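Local coordinates for Di-haem cytochrome c peroxidase family protein (Burkholderia thailandensis E264, PDB 6NX0) that carries two covalently bound hemes c, reaches an unusually stable bis-Fe(IV) state and probably acts as a peroxidase, at residues Pro284-Gly289 / Leu450-Arg455; Ala328-Arg333 / Arg406-Arg411; Tyr397-Thr402 / Thr438-Thr443. All blocks are in the same frame, centred on the assembly; numbering follows the deposited sequence.

All three contacts lie within the cytochrome c region that carries the second heme. Contact 1 is buried and joins two helices, 284-293 and 444-455, through close van der Waals packing round a glycine and one bridging water. Contact 2 sets a loop against a turn: its inner end is a buried tyrosine hydrogen bond and proline packing, its outer end an exposed arginine-histidine stack. Contact 3, partly buried, ties the end of helix 390-399 to the loop before helix 444-455 with a pair of asparagine hydrogen bonds, beside the iron ligand. Contacts 1 and 3 meet where Leu450 packs on Met442. Contacts 2 and 3 meet through Thr399 and Trp407, a probable hydrogen bond, and through Arg400 and Tyr408.

Contact 1: Pro284-Gly289 / Leu450-Arg455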
loop_
_atom_site.group_PDB
_atom_site.type_symbol
_atom_site.label_atom_id
_atom_site.label_comp_id
_atom_site.label_asym_id
_atom_site.label_seq_id
_atom_site.Cartn_x
_atom_site.Cartn_y
_atom_site.Cartn_z
ATOM N N PRO A 284 10.332 14.550 -23.368
ATOM C CA PRO A 284 10.420 15.867 -22.730
ATOM C C PRO A 284 9.321 16.114 -21.701
ATOM O O PRO A 284 9.613 16.637 -20.616
ATOM C CB PRO A 284 10.345 16.824 -23.924
ATOM C CG PRO A 284 11.011 16.038 -25.027
ATOM C CD PRO A 284 10.575 14.618 -24.824
ATOM N N GLN A 285 8.072 15.754 -22.006
ATOM C CA GLN A 285 6.997 15.935 -21.034
ATOM C C GLN A 285 7.249 15.120 -19.778
ATOM O O GLN A 285 7.025 15.611 -18.666
ATOM C CB GLN A 285 5.655 15.551 -21.639
ATOM C CG GLN A 285 4.531 15.643 -20.619
ATOM C CD GLN A 285 3.186 15.270 -21.171
ATOM O OE1 GLN A 285 3.061 14.323 -21.956
ATOM N NE2 GLN A 285 2.158 15.995 -20.748
ATOM N N GLU A 286 7.652 13.859 -19.934
ATOM C CA GLU A 286 7.939 13.021 -18.760
ATOM C C GLU A 286 9.051 13.633 -17.915
ATOM O O GLU A 286 8.982 13.633 -16.675
ATOM C CB GLU A 286 8.279 11.588 -19.200
ATOM C CG GLU A 286 7.055 10.826 -19.757
ATOM C CD GLU A 286 7.389 9.635 -20.626
ATOM O OE1 GLU A 286 8.573 9.413 -20.931
ATOM O OE2 GLU A 286 6.446 8.883 -20.978
ATOM N N MET A 287 10.072 14.196 -18.567
ATOM C CA MET A 287 11.128 14.886 -17.833
ATOM C C MET A 287 10.606 16.145 -17.137
ATOM O O MET A 287 11.042 16.453 -16.018
ATOM C CB MET A 287 12.287 15.219 -18.786
ATOM C CG MET A 287 13.033 14.001 -19.320
ATOM S SD MET A 287 13.736 12.926 -18.065
ATOM C CE MET A 287 15.023 13.977 -17.374
ATOM N N ARG A 288 9.680 16.889 -17.750
ATOM C CA ARG A 288 9.082 18.018 -17.029
ATOM C C ARG A 288 8.368 17.533 -15.783
ATOM O O ARG A 288 8.432 18.173 -14.726
ATOM C CB ARG A 288 8.114 18.798 -17.907
ATOM C CG ARG A 288 8.777 19.578 -19.009
ATOM C CD ARG A 288 7.843 20.616 -19.573
ATOM N NE ARG A 288 6.585 20.086 -20.083
ATOM C CZ ARG A 288 6.430 19.556 -21.298
ATOM N NH1 ARG A 288 7.463 19.466 -22.133
ATOM N NH2 ARG A 288 5.245 19.105 -21.674
ATOM N N GLY A 289 7.629 16.434 -15.905
ATOM C CA GLY A 289 6.923 15.903 -14.748
ATOM C C GLY A 289 7.857 15.435 -13.648
ATOM O O GLY A 289 7.578 15.639 -12.466
ATOM N N LEU A 450 2.930 15.771 -14.467
ATOM C CA LEU A 450 3.107 14.829 -13.367
ATOM C C LEU A 450 2.469 13.480 -13.682
ATOM O O LEU A 450 3.085 12.432 -13.449
ATOM C CB LEU A 450 2.524 15.407 -12.084
ATOM C CG LEU A 450 3.395 16.455 -11.373
ATOM C CD1 LEU A 450 2.575 17.240 -10.348
ATOM C CD2 LEU A 450 4.577 15.811 -10.727
ATOM N N VAL A 451 1.253 13.488 -14.233
ATOM C CA VAL A 451 0.633 12.230 -14.667
ATOM C C VAL A 451 1.506 11.519 -15.698
ATOM O O VAL A 451 1.735 10.310 -15.608
ATOM C CB VAL A 451 -0.778 12.496 -15.207
ATOM C CG1 VAL A 451 -1.359 11.238 -15.875
ATOM C CG2 VAL A 451 -1.678 13.011 -14.117
ATOM N N ALA A 452 2.024 12.260 -16.682
ATOM C CA ALA A 452 2.905 11.639 -17.667
ATOM C C ALA A 452 4.106 10.974 -16.999
ATOM O O ALA A 452 4.505 9.860 -17.352
ATOM C CB ALA A 452 3.375 12.682 -18.682
ATOM N N PHE A 453 4.694 11.632 -15.991
ATOM C CA PHE A 453 5.801 11.002 -15.304
ATOM C C PHE A 453 5.358 9.746 -14.554
ATOM O O PHE A 453 6.034 8.724 -14.610
ATOM C CB PHE A 453 6.454 11.998 -14.352
ATOM C CG PHE A 453 7.433 11.357 -13.457
ATOM C CD1 PHE A 453 8.577 10.779 -13.963
ATOM C CD2 PHE A 453 7.197 11.285 -12.084
ATOM C CE1 PHE A 453 9.472 10.135 -13.127
ATOM C CE2 PHE A 453 8.086 10.648 -11.244
ATOM C CZ PHE A 453 9.219 10.067 -11.754
ATOM N N LEU A 454 4.227 9.798 -13.842
ATOM C CA LEU A 454 3.805 8.612 -13.089
ATOM C C LEU A 454 3.561 7.424 -14.005
ATOM O O LEU A 454 3.734 6.272 -13.596
ATOM C CB LEU A 454 2.557 8.924 -12.275
ATOM C CG LEU A 454 2.796 9.938 -11.140
ATOM C CD1 LEU A 454 1.469 10.229 -10.422
ATOM C CD2 LEU A 454 3.875 9.436 -10.174
ATOM N N ARG A 455 3.152 7.680 -15.244
ATOM C CA ARG A 455 2.925 6.580 -16.170
ATOM C C ARG A 455 4.222 5.879 -16.577
ATOM O O ARG A 455 4.177 4.732 -17.031
ATOM C CB ARG A 455 2.162 7.123 -17.388
ATOM C CG ARG A 455 0.747 7.569 -17.088
ATOM C CD ARG A 455 0.173 8.478 -18.213
ATOM N NE ARG A 455 0.166 7.788 -19.508
ATOM C CZ ARG A 455 -0.797 6.966 -19.924
ATOM N NH1 ARG A 455 -1.851 6.725 -19.160
ATOM N NH2 ARG A 455 -0.686 6.376 -21.120
HETATM O O HOH W 1 4.090 8.976 -19.982
#
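Ala452 points its methyl toward helix 284-293, and the side-chain amide of Gln285 lies alongside it: CD of Gln285 is 3.6 Å from CB of Ala452. Gln285 gets there with CG anti to its backbone N (chi1 176°) and the chain extended beyond, so CG, CD and OE1 all touch the same methyl. One turn away, Gly289 meets Phe453. With no side chain on Gly289, its carbonyl carbon comes to 3.8 Å from CB of Phe453, and the Phe453 ring continues away from the interface. The same CB touches the carbonyl O of Glu286. The carbonyl O of Gly289 lies 3.5 Å from CD2 of Leu450.

The axes of the two short segments pass 7.1 Å apart and cross at -102°, nearly perpendicular. This is the packing of the first and last helices of a class I cytochrome c fold, where a glycine commonly lets the two backbones come close beside an aromatic residue.

Polar groups sit at the margin. CG of Glu286 touches the carbonyl O of Ala452, and a water joins the two residues, giving one hydrogen to OE2 of Glu286 at 2.6 Å and the other to O of Ala452 at 2.8 Å. The other carboxylate oxygen, OE1, is held by a salt bridge to Arg271 and by the backbone N of Thr283. Asp449, just before Leu450, holds another edge: it accepts from NE2 of Gln285 and forms a salt bridge with Arg288. Farther in, the Phe453 ring meets Phe293 with planes about 60° apart and rests on Leu290, while the side chain of Leu450 comes, at its nearest atoms, to about 4 Å from the heme and from the side chain of Cys301, one of the heme's covalent attachments.

Contact 2: Ala328-Arg333 / Arg406-Arg411; sequences AVPRNR and RWYHGR
Tyr408 packs against Pro330 and reaches past it to Ala328. From its CB, CG stands anti to the carbonyl carbon (chi1 -61°), which lays one ring edge along the 328-333 backbone. CD1 comes first to Pro330, 3.9 Å from its CA. CE1 touches the same CA and the proline CG, and lies 3.2 Å from the carbonyl O of Ala328, which sits in the ring plane at the edge. CZ also nears it. At the tip, OH donates to that O at 2.7 Å, tilted 26° from the carbonyl plane. The proline ring also packs on the preceding residue, its CG 3.2 Å from the carbonyl O of Trp407 and touching the Trp407 CB.

Beyond the proline, His409 turns its CE1 edge to the carbonyl O of Arg331, at 3.1 Å, while ND1 is hydrogen-bonded to Asp415. The guanidinium of Arg333 lies flat on one face of this imidazole, planes 23° apart, and its CD sits over the same face in a CH-pi contact; the pair is modelled too close for finer detail to be trusted. A type I' turn from Tyr408 to Arg411, with Gly410 inside it, carries the histidine there.

The loop following strand 324-325 is thus held to the turn that follows the short helix 404-407. Phe396 of helix 390-399 packs on Val329, Pro330 and Tyr408, and Val329 itself touches the heme.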
loop_
_atom_site.group_PDB
_atom_site.type_symbol
_atom_site.label_atom_id
_atom_site.label_comp_id
_atom_site.label_asym_id
_atom_site.label_seq_id
_atom_site.Cartn_x
_atom_site.Cartn_y
_atom_site.Cartn_z
ATOM N N ALA A 328 -5.667 13.723 4.154
ATOM C CA ALA A 328 -7.110 13.953 4.270
ATOM C C ALA A 328 -7.826 13.907 2.913
ATOM O O ALA A 328 -8.555 14.823 2.532
ATOM C CB ALA A 328 -7.381 15.286 4.973
ATOM N N VAL A 329 -7.660 12.805 2.196
ATOM C CA VAL A 329 -8.425 12.668 0.952
ATOM C C VAL A 329 -9.927 12.653 1.242
ATOM O O VAL A 329 -10.364 12.353 2.372
ATOM C CB VAL A 329 -8.009 11.431 0.136
ATOM C CG1 VAL A 329 -6.533 11.456 -0.173
ATOM C CG2 VAL A 329 -8.427 10.154 0.835
ATOM N N PRO A 330 -10.757 12.993 0.258
ATOM C CA PRO A 330 -12.199 13.102 0.503
ATOM C C PRO A 330 -12.828 11.785 0.926
ATOM O O PRO A 330 -12.375 10.699 0.558
ATOM C CB PRO A 330 -12.759 13.562 -0.845
ATOM C CG PRO A 330 -11.581 14.226 -1.525
ATOM C CD PRO A 330 -10.398 13.417 -1.101
ATOM N N ARG A 331 -13.909 11.909 1.696
ATOM C CA ARG A 331 -14.681 10.747 2.110
ATOM C C ARG A 331 -15.265 10.024 0.903
ATOM O O ARG A 331 -15.818 10.641 -0.019
ATOM C CB ARG A 331 -15.802 11.195 3.041
ATOM C CG ARG A 331 -16.582 10.053 3.723
ATOM C CD ARG A 331 -17.510 10.691 4.730
ATOM N NE ARG A 331 -18.336 9.804 5.547
ATOM C CZ ARG A 331 -17.966 9.291 6.714
ATOM N NH1 ARG A 331 -16.729 9.489 7.180
ATOM N NH2 ARG A 331 -18.827 8.564 7.427
ATOM N N ASN A 332 -15.161 8.699 0.919
ATOM C CA ASN A 332 -15.830 7.864 -0.072
ATOM C C ASN A 332 -17.204 7.539 0.490
ATOM O O ASN A 332 -17.342 6.666 1.351
ATOM C CB ASN A 332 -15.035 6.597 -0.364
ATOM C CG ASN A 332 -15.712 5.732 -1.406
ATOM O OD1 ASN A 332 -16.890 5.917 -1.693
ATOM N ND2 ASN A 332 -14.983 4.799 -1.978
ATOM N N ARG A 333 -18.218 8.266 0.019
ATOM C CA ARG A 333 -19.540 8.150 0.600
ATOM C C ARG A 333 -20.231 6.848 0.214
ATOM O O ARG A 333 -21.297 6.540 0.777
ATOM C CB ARG A 333 -20.377 9.366 0.199
ATOM C CG ARG A 333 -19.802 10.681 0.744
ATOM C CD ARG A 333 -20.444 11.900 0.090
ATOM N NE ARG A 333 -20.244 11.840 -1.355
ATOM C CZ ARG A 333 -20.833 12.630 -2.247
ATOM N NH1 ARG A 333 -21.671 13.579 -1.859
ATOM N NH2 ARG A 333 -20.569 12.462 -3.538
ATOM N N ARG A 406 -14.432 21.959 -3.876
ATOM C CA ARG A 406 -14.372 21.095 -5.052
ATOM C C ARG A 406 -14.143 19.642 -4.655
ATOM O O ARG A 406 -14.655 18.727 -5.308
ATOM C CB ARG A 406 -13.254 21.570 -5.989
ATOM C CG ARG A 406 -12.858 20.636 -7.151
ATOM C CD ARG A 406 -11.674 21.221 -7.940
ATOM N NE ARG A 406 -11.093 20.299 -8.925
ATOM C CZ ARG A 406 -10.041 20.585 -9.704
ATOM N NH1 ARG A 406 -9.439 21.768 -9.624
ATOM N NH2 ARG A 406 -9.584 19.684 -10.571
ATOM N N TRP A 407 -13.384 19.423 -3.588
ATOM C CA TRP A 407 -12.944 18.087 -3.215
ATOM C C TRP A 407 -13.792 17.480 -2.120
ATOM O O TRP A 407 -13.994 16.258 -2.119
ATOM C CB TRP A 407 -11.473 18.130 -2.769
ATOM C CG TRP A 407 -10.610 18.583 -3.897
ATOM C CD1 TRP A 407 -10.087 19.829 -4.084
ATOM C CD2 TRP A 407 -10.237 17.821 -5.046
ATOM N NE1 TRP A 407 -9.406 19.884 -5.267
ATOM C CE2 TRP A 407 -9.474 18.662 -5.878
ATOM C CE3 TRP A 407 -10.460 16.501 -5.450
ATOM C CZ2 TRP A 407 -8.933 18.230 -7.082
ATOM C CZ3 TRP A 407 -9.912 16.070 -6.636
ATOM C CH2 TRP A 407 -9.149 16.930 -7.443
ATOM N N TYR A 408 -14.299 18.293 -1.197
ATOM C CA TYR A 408 -14.971 17.786 -0.009
ATOM C C TYR A 408 -16.480 17.957 -0.106
ATOM O O TYR A 408 -17.152 18.285 0.876
ATOM C CB TYR A 408 -14.404 18.454 1.236
ATOM C CG TYR A 408 -12.921 18.172 1.419
ATOM C CD1 TYR A 408 -12.437 16.857 1.510
ATOM C CD2 TYR A 408 -12.000 19.209 1.492
ATOM C CE1 TYR A 408 -11.082 16.587 1.656
ATOM C CE2 TYR A 408 -10.653 18.953 1.643
ATOM C CZ TYR A 408 -10.191 17.639 1.740
ATOM O OH TYR A 408 -8.866 17.396 1.890
ATOM N N HIS A 409 -17.005 17.699 -1.303
ATOM C CA HIS A 409 -18.446 17.634 -1.539
ATOM C C HIS A 409 -19.117 18.900 -1.010
ATOM O O HIS A 409 -20.138 18.863 -0.323
ATOM C CB HIS A 409 -19.022 16.353 -0.915
ATOM C CG HIS A 409 -18.275 15.110 -1.310
ATOM N ND1 HIS A 409 -17.404 14.456 -0.459
ATOM C CD2 HIS A 409 -18.248 14.415 -2.475
ATOM C CE1 HIS A 409 -16.882 13.410 -1.078
ATOM N NE2 HIS A 409 -17.376 13.364 -2.305
ATOM N N GLY A 410 -18.495 20.043 -1.320
ATOM C CA GLY A 410 -19.036 21.348 -0.985
ATOM C C GLY A 410 -18.605 21.952 0.342
ATOM O O GLY A 410 -18.891 23.135 0.583
ATOM N N ARG A 411 -17.937 21.198 1.214
ATOM C CA ARG A 411 -17.537 21.706 2.517
ATOM C C ARG A 411 -16.251 22.523 2.384
ATOM O O ARG A 411 -15.502 22.376 1.417
ATOM C CB ARG A 411 -17.336 20.543 3.504
ATOM C CG ARG A 411 -18.359 19.394 3.361
ATOM C CD ARG A 411 -19.252 19.222 4.586
ATOM N NE ARG A 411 -18.527 18.745 5.761
ATOM C CZ ARG A 411 -18.683 17.547 6.329
ATOM N NH1 ARG A 411 -19.550 16.655 5.849
ATOM N NH2 ARG A 411 -17.963 17.237 7.396
#

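Contact 3: Tyr397-Thr402 / Thr438-Thr443. With HEC (heme c), chain C.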
loop_
_atom_site.group_PDB
_atom_site.type_symbol
_atom_site.label_atom_id
_atom_site.label_comp_id
_atom_site.label_asym_id
_atom_site.label_seq_id
_atom_site.Cartn_x
_atom_site.Cartn_y
_atom_site.Cartn_z
ATOM N N TYR A 397 -3.833 17.266 -4.837
ATOM C CA TYR A 397 -2.761 17.957 -4.125
ATOM C C TYR A 397 -2.721 19.428 -4.470
ATOM O O TYR A 397 -2.408 20.260 -3.610
ATOM C CB TYR A 397 -1.415 17.337 -4.442
ATOM C CG TYR A 397 -1.228 15.982 -3.830
ATOM C CD1 TYR A 397 -0.789 15.854 -2.518
ATOM C CD2 TYR A 397 -1.474 14.829 -4.562
ATOM C CE1 TYR A 397 -0.603 14.609 -1.957
ATOM C CE2 TYR A 397 -1.283 13.579 -4.010
ATOM C CZ TYR A 397 -0.858 13.480 -2.706
ATOM O OH TYR A 397 -0.655 12.267 -2.138
ATOM N N ASN A 398 -3.037 19.768 -5.714
ATOM C CA ASN A 398 -2.862 21.145 -6.145
ATOM C C ASN A 398 -3.923 22.085 -5.577
ATOM O O ASN A 398 -3.620 23.255 -5.301
ATOM C CB ASN A 398 -2.869 21.208 -7.669
ATOM C CG ASN A 398 -2.298 22.493 -8.200
ATOM O OD1 ASN A 398 -1.355 23.053 -7.633
ATOM N ND2 ASN A 398 -2.867 22.973 -9.315
ATOM N N THR A 399 -5.180 21.640 -5.427
ATOM C CA THR A 399 -6.229 22.563 -5.009
ATOM C C THR A 399 -7.027 22.094 -3.788
ATOM O O THR A 399 -8.057 22.691 -3.477
ATOM C CB THR A 399 -7.178 22.904 -6.172
ATOM O OG1 THR A 399 -7.829 21.741 -6.702
ATOM C CG2 THR A 399 -6.418 23.616 -7.292
ATOM N N ARG A 400 -6.578 21.052 -3.074
ATOM C CA ARG A 400 -7.194 20.708 -1.792
ATOM C C ARG A 400 -7.319 21.933 -0.893
ATOM O O ARG A 400 -8.374 22.182 -0.296
ATOM C CB ARG A 400 -6.357 19.630 -1.076
ATOM C CG ARG A 400 -7.003 19.121 0.230
ATOM C CD ARG A 400 -6.006 18.464 1.200
ATOM N NE ARG A 400 -5.320 19.458 1.994
ATOM C CZ ARG A 400 -4.377 19.194 2.881
ATOM N NH1 ARG A 400 -3.984 17.954 3.123
ATOM N NH2 ARG A 400 -3.823 20.189 3.539
ATOM N N SER A 401 -6.233 22.701 -0.786
ATOM C CA SER A 401 -6.168 23.813 0.156
ATOM C C SER A 401 -6.777 25.092 -0.403
ATOM O O SER A 401 -7.361 25.874 0.362
ATOM C CB SER A 401 -4.713 24.064 0.562
ATOM O OG SER A 401 -3.906 24.476 -0.534
ATOM N N THR A 402 -6.657 25.317 -1.714
ATOM C CA THR A 402 -7.171 26.544 -2.318
ATOM C C THR A 402 -8.651 26.451 -2.671
ATOM O O THR A 402 -9.322 27.486 -2.752
ATOM C CB THR A 402 -6.371 26.896 -3.584
ATOM O OG1 THR A 402 -6.504 25.839 -4.543
ATOM C CG2 THR A 402 -4.910 27.113 -3.267
ATOM N N THR A 438 -5.253 32.340 -2.657
ATOM C CA THR A 438 -3.914 32.215 -3.192
ATOM C C THR A 438 -3.961 31.339 -4.440
ATOM O O THR A 438 -4.734 30.374 -4.489
ATOM C CB THR A 438 -2.974 31.588 -2.156
ATOM O OG1 THR A 438 -2.922 32.412 -0.982
ATOM C CG2 THR A 438 -1.547 31.412 -2.714
ATOM N N PRO A 439 -3.170 31.637 -5.468
ATOM C CA PRO A 439 -3.100 30.727 -6.602
ATOM C C PRO A 439 -2.543 29.395 -6.155
ATOM O O PRO A 439 -1.690 29.335 -5.252
ATOM C CB PRO A 439 -2.137 31.435 -7.568
ATOM C CG PRO A 439 -1.952 32.806 -7.035
ATOM C CD PRO A 439 -2.186 32.725 -5.580
ATOM N N PRO A 440 -2.980 28.299 -6.766
ATOM C CA PRO A 440 -2.337 27.016 -6.484
ATOM C C PRO A 440 -0.890 26.994 -6.953
ATOM O O PRO A 440 -0.459 27.779 -7.811
ATOM C CB PRO A 440 -3.197 26.009 -7.256
ATOM C CG PRO A 440 -3.890 26.796 -8.281
ATOM C CD PRO A 440 -4.103 28.153 -7.701
ATOM N N ALA A 441 -0.130 26.056 -6.380
ATOM C CA ALA A 441 1.293 25.946 -6.683
ATOM C C ALA A 441 1.556 25.609 -8.150
ATOM O O ALA A 441 2.590 26.009 -8.695
ATOM C CB ALA A 441 1.950 24.896 -5.791
ATOM N N MET A 442 0.656 24.854 -8.794
ATOM C CA MET A 442 0.874 24.312 -10.130
ATOM C C MET A 442 -0.252 24.695 -11.081
ATOM O O MET A 442 -1.375 24.998 -10.671
ATOM C CB MET A 442 0.999 22.795 -10.064
ATOM C CG MET A 442 2.282 22.348 -9.454
ATOM S SD MET A 442 2.463 20.579 -9.406
ATOM C CE MET A 442 1.297 20.149 -8.145
ATOM N N THR A 443 0.049 24.653 -12.390
ATOM C CA THR A 443 -0.962 24.822 -13.418
ATOM C C THR A 443 -1.564 23.471 -13.792
ATOM O O THR A 443 -1.038 22.412 -13.441
ATOM C CB THR A 443 -0.356 25.430 -14.664
ATOM O OG1 THR A 443 0.608 24.508 -15.163
ATOM C CG2 THR A 443 0.342 26.754 -14.344
HETATM FE FE HEC C . 1.047 11.314 -2.387
HETATM C CHA HEC C . -1.160 8.720 -2.000
HETATM C CHB HEC C . 0.728 11.090 -5.799
HETATM C CHC HEC C . 2.708 14.291 -2.768
HETATM C CHD HEC C . 1.701 11.358 0.962
HETATM N NA HEC C . 0.032 10.096 -3.653
HETATM C C1A HEC C . -0.790 9.053 -3.269
HETATM C C2A HEC C . -1.392 8.527 -4.466
HETATM C C3A HEC C . -0.794 9.110 -5.512
HETATM C C4A HEC C . 0.113 10.119 -5.023
HETATM C CMA HEC C . -1.146 8.949 -6.988
HETATM C CAA HEC C . -2.352 7.316 -4.516
HETATM C CBA HEC C . -1.585 6.011 -4.645
HETATM C CGA HEC C . -2.426 4.759 -4.577
HETATM O O1A HEC C . -1.779 3.670 -4.510
HETATM O O2A HEC C . -3.657 4.821 -4.302
HETATM N NB HEC C . 1.635 12.452 -3.947
HETATM C C1B HEC C . 1.445 12.141 -5.296
HETATM C C2B HEC C . 2.029 13.203 -6.093
HETATM C C3B HEC C . 2.520 14.132 -5.275
HETATM C C4B HEC C . 2.322 13.648 -3.915
HETATM C CMB HEC C . 2.094 13.181 -7.642
HETATM C CAB HEC C . 3.131 15.514 -5.620
HETATM C CBB HEC C . 2.105 16.383 -6.383
HETATM N NC HEC C . 2.081 12.540 -1.162
HETATM C C1C HEC C . 2.632 13.758 -1.511
HETATM C C2C HEC C . 3.177 14.344 -0.318
HETATM C C3C HEC C . 2.989 13.492 0.699
HETATM C C4C HEC C . 2.259 12.352 0.198
HETATM C CMC HEC C . 3.934 15.690 -0.350
HETATM C CAC HEC C . 3.615 13.568 2.100
HETATM C CBC HEC C . 3.084 14.837 2.799
HETATM N ND HEC C . 0.426 10.196 -0.830
HETATM C C1D HEC C . 0.823 10.413 0.494
HETATM C C2D HEC C . 0.003 9.599 1.342
HETATM C C3D HEC C . -0.932 8.862 0.463
HETATM C C4D HEC C . -0.582 9.238 -0.880
HETATM C CMD HEC C . 0.049 9.493 2.863
HETATM C CAD HEC C . -2.036 7.892 0.903
HETATM C CBD HEC C . -3.270 8.709 1.236
HETATM C CGD HEC C . -4.498 7.837 1.309
HETATM O O1D HEC C . -4.424 6.653 0.899
HETATM O O2D HEC C . -5.591 8.395 1.617
HETATM O O HOH W 2 -1.370 24.524 -4.364
#
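The side-chain amide of Asn398 grips the backbone of Met442 at both ends: ND2 donates to O of Met442 at 2.9 Å, and OD1 accepts from N of Met442 at the same length. The first bond is the straighter, 159° at the hydrogen against 141°. That carbonyl O lies close to the plane of the Asn398 amide, whereas ND2 approaches it from above the plane of the Met442 carbonyl. CG of Asn398 stands anti to the backbone N (chi1 -163°), which swings the amide off helix 390-399 and across to the loop. The two bonds together fix the amide's rotation and tie the loop to the helix end.

A water continues the seam, donating to the carbonyl O of Asn398 at 2.7 Å and accepting from N of Ala441. Carbon atoms pack round these polar groups: CB of Pro440 rests 3.4 Å from O of Asn398 and also touches OD1, with the methyl of Thr399 beside the proline ring. Farther along, CG2 of Thr402 lies 3.5 Å from the carbonyl O of Thr438. At the other end of the loop, Thr443 is the N-cap of helix 444-455, its side chain capping a backbone N of that helix, and its own N is hydrogen-bonded to Asp446.

One residue before the asparagine, Tyr397 turns inward. Its OH binds the heme iron at 2.0 Å, and one ring face leans over the porphyrin near C4B. His305 is the second protein ligand of this iron, and N of Met382 and ND1 of His383 hydrogen-bond to the heme. The result is a His/Tyr-ligated heme c, the six-coordinate arrangement known from MauG.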